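Local coordinates for protein histidine--tRNA ligase (Thermus thermophilus, PDB 1ADJ) that attaches L-histidine to its cognate tRNA in an ATP-dependent reaction that releases AMP and diphosphate, working as a class II synthetase homodimer, at residues F13-R18 with F321-E326. Sequence-based numbering, arbitrary orientation.
Sequences FGKELR and FGLPEE. With SO4 (sulfate ion), chain E.
Arg18 and Lys15, on the first turn of helix 14-33, meet the extended linker 321-326 in a surface contact, mostly polar, with Leu323 packed against both basic side chains, on the way to the C-terminal domain. Arg18 carries most of it. Its NH2 donates to Pro324 O at 2.9 Å, nearly straight at 164°; the acceptor lies in the guanidinium plane, while the donor stands 42° out of the carbonyl plane. The same oxygen takes a weak bond from NH1. A bend at chi3 turns the guanidinium so that NE can bond O2 of a sulfate ion, probably from the crystallisation liquor, at 2.8 Å; two of its edges thus have acceptors. Leu323 CG lies 3.9 Å above one face, toward the rim, and Leu323 CD2 packs on Arg18 CB at 3.6 Å. Glu326 OE2 is over the opposite face, and its OE1 forms a salt bridge 3.5 Å from Arg18 NH1, the carboxylate tilted 53° from the guanidinium. Lys15, extended beyond CG, runs past Leu323 in the opposite direction and places NZ near Leu323 O (weak bond) and Glu325 OE2 (salt bridge, 3.5 Å). Both glutamates are poorly ordered, so these bridges are probably loose. Arg22, one turn further along helix 14-33, also binds the sulfate and packs against Leu323 and Pro324; the linker, which follows helix 309-318 and leads to strand 331-335, passes across the start of helix 14-33.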
ATOM      1  N   PHE A  13     -12.193   4.290   0.137  1.00 29.64           N
ATOM      2  CA  PHE A  13     -12.792   3.967   1.425  1.00 27.10           C
ATOM      3  C   PHE A  13     -14.106   3.281   1.142  1.00 26.24           C
ATOM      4  O   PHE A  13     -14.536   3.214  -0.016  1.00 29.15           O
ATOM      5  CB  PHE A  13     -13.001   5.216   2.295  1.00 25.98           C
ATOM      6  CG  PHE A  13     -13.968   6.216   1.722  1.00 24.42           C
ATOM      7  CD1 PHE A  13     -13.532   7.190   0.817  1.00 23.00           C
ATOM      8  CD2 PHE A  13     -15.310   6.211   2.116  1.00 25.57           C
ATOM      9  CE1 PHE A  13     -14.420   8.150   0.317  1.00 24.98           C
ATOM     10  CE2 PHE A  13     -16.210   7.167   1.621  1.00 20.59           C
ATOM     11  CZ  PHE A  13     -15.766   8.137   0.722  1.00 19.48           C
ATOM     12  N   GLY A  14     -14.713   2.724   2.185  1.00 25.75           N
ATOM     13  CA  GLY A  14     -15.987   2.042   2.023  1.00 25.11           C
ATOM     14  C   GLY A  14     -15.899   0.789   1.174  1.00 24.06           C
ATOM     15  O   GLY A  14     -14.828   0.189   1.038  1.00 23.55           O
ATOM     16  N   LYS A  15     -17.028   0.402   0.585  1.00 29.68           N
ATOM     17  CA  LYS A  15     -17.090  -0.795  -0.257  1.00 29.85           C
ATOM     18  C   LYS A  15     -16.031  -0.839  -1.350  1.00 28.68           C
ATOM     19  O   LYS A  15     -15.406  -1.870  -1.566  1.00 31.40           O
ATOM     20  CB  LYS A  15     -18.485  -0.966  -0.853  1.00 27.48           C
ATOM     21  CG  LYS A  15     -19.480  -1.549   0.148  1.00 29.35           C
ATOM     22  CD  LYS A  15     -20.844  -1.759  -0.472  1.00 30.90           C
ATOM     23  CE  LYS A  15     -21.776  -2.486   0.478  1.00 29.02           C
ATOM     24  NZ  LYS A  15     -23.158  -2.579  -0.083  1.00 32.79           N
ATOM     25  N   GLU A  16     -15.780   0.297  -1.984  1.00 28.12           N
ATOM     26  CA  GLU A  16     -14.785   0.365  -3.040  1.00 28.04           C
ATOM     27  C   GLU A  16     -13.418  -0.101  -2.554  1.00 29.20           C
ATOM     28  O   GLU A  16     -12.760  -0.901  -3.217  1.00 32.44           O
ATOM     29  CB  GLU A  16     -14.696   1.787  -3.583  1.00 31.20           C
ATOM     30  CG  GLU A  16     -13.747   1.945  -4.748  1.00 42.34           C
ATOM     31  CD  GLU A  16     -13.759   3.344  -5.358  1.00 54.20           C
ATOM     32  OE1 GLU A  16     -14.522   4.217  -4.880  1.00 59.40           O
ATOM     33  OE2 GLU A  16     -12.998   3.567  -6.331  1.00 58.70           O
ATOM     34  N   LEU A  17     -13.012   0.372  -1.380  1.00 27.98           N
ATOM     35  CA  LEU A  17     -11.718   0.006  -0.808  1.00 28.69           C
ATOM     36  C   LEU A  17     -11.715  -1.482  -0.488  1.00 27.41           C
ATOM     37  O   LEU A  17     -10.756  -2.182  -0.787  1.00 30.23           O
ATOM     38  CB  LEU A  17     -11.442   0.812   0.474  1.00 26.55           C
ATOM     39  CG  LEU A  17     -10.019   1.003   1.028  1.00 22.23           C
ATOM     40  CD1 LEU A  17      -9.979   0.511   2.451  1.00 25.14           C
ATOM     41  CD2 LEU A  17      -8.964   0.300   0.186  1.00 22.63           C
ATOM     42  N   ARG A  18     -12.807  -1.959   0.097  1.00 28.21           N
ATOM     43  CA  ARG A  18     -12.938  -3.359   0.459  1.00 27.41           C
ATOM     44  C   ARG A  18     -12.846  -4.315  -0.730  1.00 34.05           C
ATOM     45  O   ARG A  18     -12.267  -5.404  -0.616  1.00 37.91           O
ATOM     46  CB  ARG A  18     -14.234  -3.577   1.229  1.00 24.40           C
ATOM     47  CG  ARG A  18     -14.164  -3.058   2.642  1.00 24.33           C
ATOM     48  CD  ARG A  18     -15.532  -2.908   3.249  1.00 26.73           C
ATOM     49  NE  ARG A  18     -16.281  -4.160   3.288  1.00 24.97           N
ATOM     50  CZ  ARG A  18     -17.609  -4.224   3.283  1.00 26.75           C
ATOM     51  NH1 ARG A  18     -18.332  -3.108   3.235  1.00 29.98           N
ATOM     52  NH2 ARG A  18     -18.217  -5.399   3.338  1.00 21.95           N
ATOM     53  N   PHE A 321     -21.365  -9.054  -8.630  1.00 43.16           N
ATOM     54  CA  PHE A 321     -20.727  -9.361  -7.352  1.00 43.61           C
ATOM     55  C   PHE A 321     -20.740  -8.151  -6.452  1.00 42.91           C
ATOM     56  O   PHE A 321     -20.150  -7.116  -6.769  1.00 43.74           O
ATOM     57  CB  PHE A 321     -19.293  -9.835  -7.555  1.00 44.92           C
ATOM     58  CG  PHE A 321     -19.201 -11.226  -8.087  1.00 47.20           C
ATOM     59  CD1 PHE A 321     -19.250 -12.313  -7.219  1.00 46.10           C
ATOM     60  CD2 PHE A 321     -19.101 -11.454  -9.453  1.00 46.59           C
ATOM     61  CE1 PHE A 321     -19.204 -13.613  -7.705  1.00 44.37           C
ATOM     62  CE2 PHE A 321     -19.054 -12.745  -9.950  1.00 45.50           C
ATOM     63  CZ  PHE A 321     -19.105 -13.829  -9.075  1.00 46.06           C
ATOM     64  N   GLY A 322     -21.439  -8.275  -5.336  1.00 42.99           N
ATOM     65  CA  GLY A 322     -21.519  -7.167  -4.410  1.00 43.21           C
ATOM     66  C   GLY A 322     -20.743  -7.410  -3.138  1.00 42.67           C
ATOM     67  O   GLY A 322     -20.079  -8.433  -2.962  1.00 43.42           O
ATOM     68  N   LEU A 323     -20.839  -6.447  -2.240  1.00 44.69           N
ATOM     69  CA  LEU A 323     -20.169  -6.522  -0.959  1.00 44.39           C
ATOM     70  C   LEU A 323     -21.264  -6.370   0.082  1.00 44.39           C
ATOM     71  O   LEU A 323     -22.238  -5.636  -0.121  1.00 48.38           O
ATOM     72  CB  LEU A 323     -19.131  -5.403  -0.853  1.00 41.42           C
ATOM     73  CG  LEU A 323     -17.685  -5.803  -0.553  1.00 33.87           C
ATOM     74  CD1 LEU A 323     -17.333  -7.135  -1.174  1.00 34.19           C
ATOM     75  CD2 LEU A 323     -16.770  -4.721  -1.075  1.00 37.21           C
ATOM     76  N   PRO A 324     -21.155  -7.119   1.183  1.00 42.34           N
ATOM     77  CA  PRO A 324     -22.168  -7.034   2.218  1.00 44.96           C
ATOM     78  C   PRO A 324     -22.017  -5.887   3.146  1.00 52.21           C
ATOM     79  O   PRO A 324     -21.082  -5.070   3.068  1.00 51.68           O
ATOM     80  CB  PRO A 324     -21.958  -8.321   2.994  1.00 41.97           C
ATOM     81  CG  PRO A 324     -20.480  -8.448   2.976  1.00 36.11           C
ATOM     82  CD  PRO A 324     -20.158  -8.145   1.522  1.00 39.66           C
ATOM     83  N   GLU A 325     -22.715  -6.116   4.237  1.00 61.38           N
ATOM     84  CA  GLU A 325     -22.733  -5.086   5.203  1.00 65.20           C
ATOM     85  C   GLU A 325     -21.576  -4.971   6.143  1.00 61.46           C
ATOM     86  O   GLU A 325     -21.132  -5.936   6.766  1.00 64.74           O
ATOM     87  CB  GLU A 325     -24.080  -5.022   5.902  1.00 73.02           C
ATOM     88  CG  GLU A 325     -25.208  -4.678   4.929  1.00 81.38           C
ATOM     89  CD  GLU A 325     -24.801  -3.626   3.887  1.00 86.61           C
ATOM     90  OE1 GLU A 325     -24.309  -2.540   4.282  1.00 84.67           O
ATOM     91  OE2 GLU A 325     -24.967  -3.896   2.671  1.00 89.76           O
ATOM     92  N   GLU A 326     -21.057  -3.754   6.165  1.00 58.62           N
ATOM     93  CA  GLU A 326     -19.954  -3.378   7.014  1.00 60.69           C
ATOM     94  C   GLU A 326     -20.407  -3.666   8.436  1.00 59.12           C
ATOM     95  O   GLU A 326     -21.514  -3.286   8.821  1.00 60.78           O
ATOM     96  CB  GLU A 326     -19.705  -1.879   6.854  1.00 69.34           C
ATOM     97  CG  GLU A 326     -18.412  -1.380   7.468  1.00 80.72           C
ATOM     98  CD  GLU A 326     -17.198  -1.760   6.643  1.00 87.07           C
ATOM     99  OE1 GLU A 326     -16.923  -1.057   5.643  1.00 92.08           O
ATOM    100  OE2 GLU A 326     -16.525  -2.759   6.992  1.00 87.83           O
TER
HETATM  101  S   SO4 E 422     -14.706  -7.735   3.804  1.00 48.22           S
HETATM  102  O1  SO4 E 422     -14.577  -8.612   4.947  1.00 39.79           O
HETATM  103  O2  SO4 E 422     -14.726  -6.358   4.202  1.00 54.47           O
HETATM  104  O3  SO4 E 422     -15.937  -8.009   3.155  1.00 44.65           O
HETATM  105  O4  SO4 E 422     -13.592  -7.900   2.903  1.00 48.26           O